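PDB 4LB8: uncharacterized protein from Bacteroides thetaiotaomicron, which is of unknown function but belongs to the DUF4848 family and is probably exported from the cytoplasm. Local coordinates for residues Y209-R220 against E266-G277. Numbering follows the deposited sequence.
Sequences YSTTYHAKVNLR and ECTGTIEIWSRG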
ATOM      1  N   TYR A 209       8.530  11.721 -15.246  1.00 52.14           N
ATOM      2  CA  TYR A 209       9.976  11.741 -15.489  1.00 54.81           C
ATOM      3  C   TYR A 209      10.359  10.521 -16.335  1.00 58.57           C
ATOM      4  O   TYR A 209       9.671   9.503 -16.273  1.00 59.28           O
ATOM      5  CB  TYR A 209      10.756  11.786 -14.150  1.00 58.24           C
ATOM      6  CG  TYR A 209      11.059  10.428 -13.539  1.00 62.88           C
ATOM      7  CD1 TYR A 209      10.037   9.613 -13.046  1.00 64.87           C
ATOM      8  CD2 TYR A 209      12.367   9.958 -13.453  1.00 64.54           C
ATOM      9  CE1 TYR A 209      10.310   8.350 -12.510  1.00 66.56           C
ATOM     10  CE2 TYR A 209      12.650   8.694 -12.931  1.00 65.30           C
ATOM     11  CZ  TYR A 209      11.619   7.894 -12.457  1.00 75.06           C
ATOM     12  OH  TYR A 209      11.903   6.647 -11.938  1.00 77.95           O
ATOM     13  N   SER A 210      11.454  10.604 -17.083  1.00 54.31           N
ATOM     14  CA  SER A 210      11.917   9.500 -17.926  1.00 53.83           C
ATOM     15  C   SER A 210      12.510   8.343 -17.119  1.00 55.34           C
ATOM     16  O   SER A 210      13.212   8.593 -16.152  1.00 56.19           O
ATOM     17  CB  SER A 210      12.952  10.000 -18.926  1.00 59.67           C
ATOM     18  OG  SER A 210      12.389  10.954 -19.812  1.00 73.40           O
ATOM     19  N   THR A 211      12.239   7.079 -17.524  1.00 49.01           N
ATOM     20  CA  THR A 211      12.782   5.870 -16.872  1.00 47.05           C
ATOM     21  C   THR A 211      12.895   4.696 -17.873  1.00 49.26           C
ATOM     22  O   THR A 211      12.493   4.818 -19.037  1.00 50.28           O
ATOM     23  CB  THR A 211      11.921   5.467 -15.635  1.00 50.40           C
ATOM     24  OG1 THR A 211      12.681   4.603 -14.787  1.00 54.42           O
ATOM     25  CG2 THR A 211      10.625   4.759 -16.012  1.00 43.96           C
ATOM     26  N   THR A 212      13.435   3.564 -17.409  1.00 43.68           N
ATOM     27  CA  THR A 212      13.513   2.314 -18.157  1.00 43.01           C
ATOM     28  C   THR A 212      12.459   1.400 -17.540  1.00 46.25           C
ATOM     29  O   THR A 212      12.448   1.273 -16.322  1.00 46.70           O
ATOM     30  CB  THR A 212      14.937   1.736 -18.093  1.00 51.61           C
ATOM     31  OG1 THR A 212      15.774   2.507 -18.959  1.00 55.25           O
ATOM     32  CG2 THR A 212      14.998   0.282 -18.515  1.00 48.82           C
ATOM     33  N   TYR A 213      11.554   0.811 -18.356  1.00 40.97           N
ATOM     34  CA  TYR A 213      10.513  -0.088 -17.846  1.00 38.80           C
ATOM     35  C   TYR A 213      10.923  -1.533 -18.022  1.00 43.17           C
ATOM     36  O   TYR A 213      11.648  -1.885 -18.963  1.00 42.87           O
ATOM     37  CB  TYR A 213       9.150   0.144 -18.501  1.00 37.76           C
ATOM     38  CG  TYR A 213       8.656   1.562 -18.379  1.00 37.22           C
ATOM     39  CD1 TYR A 213       8.953   2.513 -19.356  1.00 39.62           C
ATOM     40  CD2 TYR A 213       7.871   1.954 -17.307  1.00 36.39           C
ATOM     41  CE1 TYR A 213       8.493   3.821 -19.250  1.00 39.87           C
ATOM     42  CE2 TYR A 213       7.408   3.258 -17.191  1.00 37.06           C
ATOM     43  CZ  TYR A 213       7.722   4.190 -18.163  1.00 44.00           C
ATOM     44  OH  TYR A 213       7.268   5.478 -18.029  1.00 47.56           O
ATOM     45  N   HIS A 214      10.447  -2.360 -17.082  1.00 40.07           N
ATOM     46  CA  HIS A 214      10.710  -3.786 -16.952  1.00 39.48           C
ATOM     47  C   HIS A 214       9.417  -4.521 -16.616  1.00 42.76           C
ATOM     48  O   HIS A 214       8.757  -4.235 -15.617  1.00 39.18           O
ATOM     49  CB  HIS A 214      11.765  -4.042 -15.874  1.00 39.91           C
ATOM     50  CG  HIS A 214      13.071  -3.346 -16.095  1.00 43.51           C
ATOM     51  ND1 HIS A 214      13.940  -3.737 -17.106  1.00 45.73           N
ATOM     52  CD2 HIS A 214      13.629  -2.322 -15.411  1.00 45.24           C
ATOM     53  CE1 HIS A 214      14.975  -2.924 -17.016  1.00 46.03           C
ATOM     54  NE2 HIS A 214      14.850  -2.076 -15.992  1.00 46.14           N
ATOM     55  N   ALA A 215       9.050  -5.449 -17.490  1.00 40.56           N
ATOM     56  CA  ALA A 215       7.844  -6.231 -17.330  1.00 39.05           C
ATOM     57  C   ALA A 215       8.127  -7.694 -17.570  1.00 42.07           C
ATOM     58  O   ALA A 215       9.093  -8.051 -18.257  1.00 42.80           O
ATOM     59  CB  ALA A 215       6.768  -5.733 -18.290  1.00 39.06           C
ATOM     60  N   LYS A 216       7.298  -8.524 -16.944  1.00 36.68           N
ATOM     61  CA  LYS A 216       7.225  -9.972 -17.025  1.00 36.51           C
ATOM     62  C   LYS A 216       5.766 -10.303 -17.362  1.00 39.49           C
ATOM     63  O   LYS A 216       4.853 -10.070 -16.564  1.00 39.31           O
ATOM     64  CB  LYS A 216       7.691 -10.613 -15.711  1.00 38.65           C
ATOM     65  CG  LYS A 216       9.173 -10.965 -15.690  1.00 42.10           C
ATOM     66  CD  LYS A 216       9.652 -11.383 -14.286  1.00 52.11           C
ATOM     67  CE  LYS A 216       9.327 -12.825 -13.922  1.00 63.84           C
ATOM     68  NZ  LYS A 216       9.266 -13.036 -12.445  1.00 66.85           N
ATOM     69  N   VAL A 217       5.546 -10.759 -18.578  1.00 35.84           N
ATOM     70  CA  VAL A 217       4.217 -11.011 -19.137  1.00 34.15           C
ATOM     71  C   VAL A 217       4.029 -12.515 -19.375  1.00 38.81           C
ATOM     72  O   VAL A 217       4.891 -13.165 -19.980  1.00 38.15           O
ATOM     73  CB  VAL A 217       4.092 -10.192 -20.464  1.00 36.01           C
ATOM     74  CG1 VAL A 217       2.732 -10.387 -21.143  1.00 35.17           C
ATOM     75  CG2 VAL A 217       4.398  -8.709 -20.247  1.00 34.74           C
ATOM     76  N   ASN A 218       2.915 -13.071 -18.893  1.00 36.19           N
ATOM     77  CA  ASN A 218       2.593 -14.484 -19.152  1.00 36.98           C
ATOM     78  C   ASN A 218       1.118 -14.551 -19.477  1.00 40.17           C
ATOM     79  O   ASN A 218       0.300 -14.553 -18.553  1.00 39.31           O
ATOM     80  CB  ASN A 218       2.972 -15.403 -17.980  1.00 34.69           C
ATOM     81  CG  ASN A 218       2.806 -16.875 -18.273  1.00 59.85           C
ATOM     82  OD1 ASN A 218       2.691 -17.322 -19.417  1.00 56.97           O
ATOM     83  ND2 ASN A 218       2.778 -17.667 -17.233  1.00 58.56           N
ATOM     84  N   LEU A 219       0.780 -14.542 -20.776  1.00 37.23           N
ATOM     85  CA  LEU A 219      -0.616 -14.490 -21.207  1.00 38.89           C
ATOM     86  C   LEU A 219      -1.022 -15.607 -22.146  1.00 44.92           C
ATOM     87  O   LEU A 219      -0.251 -15.994 -23.023  1.00 44.17           O
ATOM     88  CB  LEU A 219      -0.933 -13.144 -21.906  1.00 38.49           C
ATOM     89  CG  LEU A 219      -0.709 -11.851 -21.121  1.00 42.27           C
ATOM     90  CD1 LEU A 219      -1.021 -10.627 -21.984  1.00 41.86           C
ATOM     91  CD2 LEU A 219      -1.516 -11.829 -19.853  1.00 43.48           C
ATOM     92  N   ARG A 220      -2.279 -16.064 -21.992  1.00 43.75           N
ATOM     93  CA  ARG A 220      -2.908 -17.080 -22.843  1.00 46.26           C
ATOM     94  C   ARG A 220      -3.763 -16.399 -23.902  1.00 50.09           C
ATOM     95  O   ARG A 220      -4.401 -15.390 -23.604  1.00 50.73           O
ATOM     96  CB  ARG A 220      -3.755 -18.061 -22.018  1.00 48.69           C
ATOM     97  CG  ARG A 220      -2.979 -19.285 -21.552  1.00 58.71           C
ATOM     98  CD  ARG A 220      -3.554 -19.916 -20.287  1.00 80.02           C
ATOM     99  NE  ARG A 220      -4.215 -18.980 -19.353  1.00 95.06           N
ATOM    100  CZ  ARG A 220      -3.615 -18.287 -18.379  1.00102.36           C
ATOM    101  NH1 ARG A 220      -2.297 -18.358 -18.216  1.00 94.73           N
ATOM    102  NH2 ARG A 220      -4.326 -17.498 -17.581  1.00 70.67           N
ATOM    103  N   GLU A 266     -10.873 -15.135 -25.101  1.00 52.32           N
ATOM    104  CA  GLU A 266     -10.361 -14.560 -23.856  1.00 50.89           C
ATOM    105  C   GLU A 266      -8.842 -14.581 -23.785  1.00 50.88           C
ATOM    106  O   GLU A 266      -8.190 -15.582 -24.119  1.00 49.57           O
ATOM    107  CB  GLU A 266     -10.930 -15.283 -22.631  1.00 53.42           C
ATOM    108  CG  GLU A 266     -12.377 -14.927 -22.327  1.00 73.27           C
ATOM    109  CD  GLU A 266     -13.253 -16.094 -21.917  1.00108.48           C
ATOM    110  OE1 GLU A 266     -12.848 -16.854 -21.005  1.00108.26           O
ATOM    111  OE2 GLU A 266     -14.359 -16.236 -22.490  1.00106.33           O
ATOM    112  N   CYS A 267      -8.297 -13.457 -23.316  1.00 45.38           N
ATOM    113  CA  CYS A 267      -6.885 -13.234 -23.076  1.00 44.05           C
ATOM    114  C   CYS A 267      -6.680 -13.055 -21.587  1.00 49.20           C
ATOM    115  O   CYS A 267      -7.075 -12.037 -20.992  1.00 49.42           O
ATOM    116  CB  CYS A 267      -6.371 -12.046 -23.871  1.00 43.58           C
ATOM    117  SG  CYS A 267      -4.636 -11.669 -23.566  1.00 46.50           S
ATOM    118  N   THR A 268      -6.140 -14.115 -20.965  1.00 45.16           N
ATOM    119  CA  THR A 268      -5.930 -14.188 -19.525  1.00 42.40           C
ATOM    120  C   THR A 268      -4.451 -14.436 -19.208  1.00 44.22           C
ATOM    121  O   THR A 268      -3.672 -14.776 -20.086  1.00 45.39           O
ATOM    122  CB  THR A 268      -6.848 -15.266 -18.933  1.00 43.33           C
ATOM    123  OG1 THR A 268      -6.434 -16.529 -19.424  1.00 51.19           O
ATOM    124  CG2 THR A 268      -8.332 -15.058 -19.287  1.00 36.38           C
ATOM    125  N   GLY A 269      -4.083 -14.229 -17.957  1.00 39.20           N
ATOM    126  CA  GLY A 269      -2.734 -14.421 -17.456  1.00 38.18           C
ATOM    127  C   GLY A 269      -2.354 -13.373 -16.435  1.00 41.54           C
ATOM    128  O   GLY A 269      -3.226 -12.774 -15.790  1.00 39.82           O
ATOM    129  N   THR A 270      -1.038 -13.150 -16.279  1.00 38.65           N
ATOM    130  CA  THR A 270      -0.481 -12.177 -15.328  1.00 37.52           C
ATOM    131  C   THR A 270       0.543 -11.211 -15.970  1.00 41.42           C
ATOM    132  O   THR A 270       1.182 -11.526 -16.983  1.00 41.85           O
ATOM    133  CB  THR A 270       0.196 -12.902 -14.138  1.00 42.09           C
ATOM    134  OG1 THR A 270       1.351 -13.655 -14.564  1.00 39.22           O
ATOM    135  CG2 THR A 270      -0.773 -13.775 -13.345  1.00 38.67           C
ATOM    136  N   ILE A 271       0.690 -10.040 -15.347  1.00 36.41           N
ATOM    137  CA  ILE A 271       1.697  -9.026 -15.670  1.00 34.54           C
ATOM    138  C   ILE A 271       2.361  -8.572 -14.358  1.00 39.31           C
ATOM    139  O   ILE A 271       1.713  -8.541 -13.292  1.00 36.70           O
ATOM    140  CB  ILE A 271       1.179  -7.822 -16.493  1.00 35.55           C
ATOM    141  CG1 ILE A 271      -0.056  -7.149 -15.818  1.00 34.84           C
ATOM    142  CG2 ILE A 271       0.922  -8.243 -17.954  1.00 35.67           C
ATOM    143  CD1 ILE A 271      -0.317  -5.656 -16.151  1.00 34.00           C
ATOM    144  N   GLU A 272       3.665  -8.267 -14.455  1.00 36.91           N
ATOM    145  CA  GLU A 272       4.528  -7.735 -13.400  1.00 36.32           C
ATOM    146  C   GLU A 272       5.277  -6.544 -13.982  1.00 39.64           C
ATOM    147  O   GLU A 272       5.802  -6.650 -15.100  1.00 37.45           O
ATOM    148  CB  GLU A 272       5.517  -8.793 -12.889  1.00 38.33           C
ATOM    149  CG  GLU A 272       4.875  -9.959 -12.172  1.00 44.27           C
ATOM    150  CD  GLU A 272       5.806 -11.140 -12.026  1.00 55.96           C
ATOM    151  OE1 GLU A 272       7.000 -10.916 -11.730  1.00 52.70           O
ATOM    152  OE2 GLU A 272       5.353 -12.287 -12.226  1.00 51.76           O
ATOM    153  N   ILE A 273       5.317  -5.412 -13.233  1.00 35.27           N
ATOM    154  CA  ILE A 273       5.945  -4.159 -13.665  1.00 32.83           C
ATOM    155  C   ILE A 273       6.854  -3.585 -12.576  1.00 39.59           C
ATOM    156  O   ILE A 273       6.452  -3.487 -11.407  1.00 39.61           O
ATOM    157  CB  ILE A 273       4.843  -3.115 -14.099  1.00 33.01           C
ATOM    158  CG1 ILE A 273       5.407  -1.830 -14.772  1.00 31.31           C
ATOM    159  CG2 ILE A 273       3.900  -2.748 -12.951  1.00 32.96           C
ATOM    160  CD1 ILE A 273       5.997  -1.987 -16.252  1.00 24.96           C
ATOM    161  N   TRP A 274       8.061  -3.161 -12.988  1.00 36.73           N
ATOM    162  CA  TRP A 274       9.031  -2.420 -12.180  1.00 37.27           C
ATOM    163  C   TRP A 274       9.808  -1.475 -13.131  1.00 42.23           C
ATOM    164  O   TRP A 274       9.476  -1.413 -14.312  1.00 40.13           O
ATOM    165  CB  TRP A 274       9.931  -3.319 -11.303  1.00 36.38           C
ATOM    166  CG  TRP A 274      10.946  -4.154 -12.037  1.00 37.86           C
ATOM    167  CD1 TRP A 274      12.284  -3.910 -12.147  1.00 41.40           C
ATOM    168  CD2 TRP A 274      10.713  -5.412 -12.691  1.00 37.87           C
ATOM    169  NE1 TRP A 274      12.888  -4.899 -12.891  1.00 41.43           N
ATOM    170  CE2 TRP A 274      11.953  -5.849 -13.216  1.00 42.08           C
ATOM    171  CE3 TRP A 274       9.564  -6.208 -12.908  1.00 38.11           C
ATOM    172  CZ2 TRP A 274      12.074  -7.022 -13.974  1.00 40.91           C
ATOM    173  CZ3 TRP A 274       9.701  -7.398 -13.616  1.00 39.27           C
ATOM    174  CH2 TRP A 274      10.942  -7.788 -14.145  1.00 40.62           C
ATOM    175  N   SER A 275      10.741  -0.652 -12.610  1.00 41.38           N
ATOM    176  CA  SER A 275      11.476   0.309 -13.450  1.00 41.71           C
ATOM    177  C   SER A 275      12.889   0.478 -12.934  1.00 46.80           C
ATOM    178  O   SER A 275      13.295  -0.257 -12.035  1.00 46.93           O
ATOM    179  CB  SER A 275      10.748   1.663 -13.501  1.00 44.12           C
ATOM    180  OG  SER A 275      10.797   2.393 -12.284  1.00 51.74           O
ATOM    181  N   ARG A 276      13.648   1.432 -13.503  1.00 44.39           N
ATOM    182  CA  ARG A 276      14.988   1.771 -13.024  1.00 45.31           C
ATOM    183  C   ARG A 276      14.908   2.289 -11.562  1.00 49.13           C
ATOM    184  O   ARG A 276      15.740   1.925 -10.737  1.00 48.71           O
ATOM    185  CB  ARG A 276      15.606   2.824 -13.941  1.00 45.72           C
ATOM    186  CG  ARG A 276      17.101   3.056 -13.741  1.00 53.94           C
ATOM    187  CD  ARG A 276      17.634   4.013 -14.782  1.00 69.07           C
ATOM    188  NE  ARG A 276      16.878   5.271 -14.805  1.00 87.62           N
ATOM    189  CZ  ARG A 276      16.998   6.202 -15.747  1.00 97.16           C
ATOM    190  NH1 ARG A 276      17.850   6.037 -16.748  1.00 85.04           N
ATOM    191  NH2 ARG A 276      16.274   7.316 -15.684  1.00 74.70           N
ATOM    192  N   GLY A 277      13.867   3.074 -11.260  1.00 45.45           N
ATOM    193  CA  GLY A 277      13.623   3.629  -9.932  1.00 44.09           C
ATOM    194  C   GLY A 277      12.908   2.720  -8.951  1.00 45.55           C
ATOM    195  O   GLY A 277      13.087   2.892  -7.746  1.00 46.55           O
TER
HETATM  196  O   HOH W   1       9.583   4.670 -11.841  1.00 34.60           O
HETATM  197  O   HOH W   2       3.782 -12.442 -15.186  1.00 44.28           O
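With W274 CG turned between its backbone N and carbonyl carbon (chi1 70°) and H214 CG set anti to its own carbonyl carbon (chi1 -57°), the indole lies across H214 CB. These residues form a hydrogen-bonded pair in the antiparallel ladder of strands 213-220 and 268-275, the central two of a four-stranded sheet packed against a second antiparallel sheet. H214 CB sits over the five-membered ring of W274, 3.4 Å from its centroid, a CH-pi contact; the imidazole, nearly parallel to the indole, is slid aside and barely overlaps it, and its ND1 is hydrogen-bonded to D247 OD1. K216 CD reaches W274 CH2 at 3.8 Å. Without the indole, as with an alanine here, H214 CB is likely to lose its CH-pi cover and the K216 chain its aromatic neighbour. K216 NZ makes a salt bridge to E272 OE1, 3.2 Å, on the syn side; R283 NE bridges the same oxygen, and Y280 OH hydrogen-bonds to NZ. The other face turns Y213, A215, V217, I271 and I273 inward, where F196 and F259 of the second sheet pack on it. G269 faces L219, whose CD2 lies 3.7 Å from G269 CA. At the far end R220 N donates to T268 O at 2.7 Å.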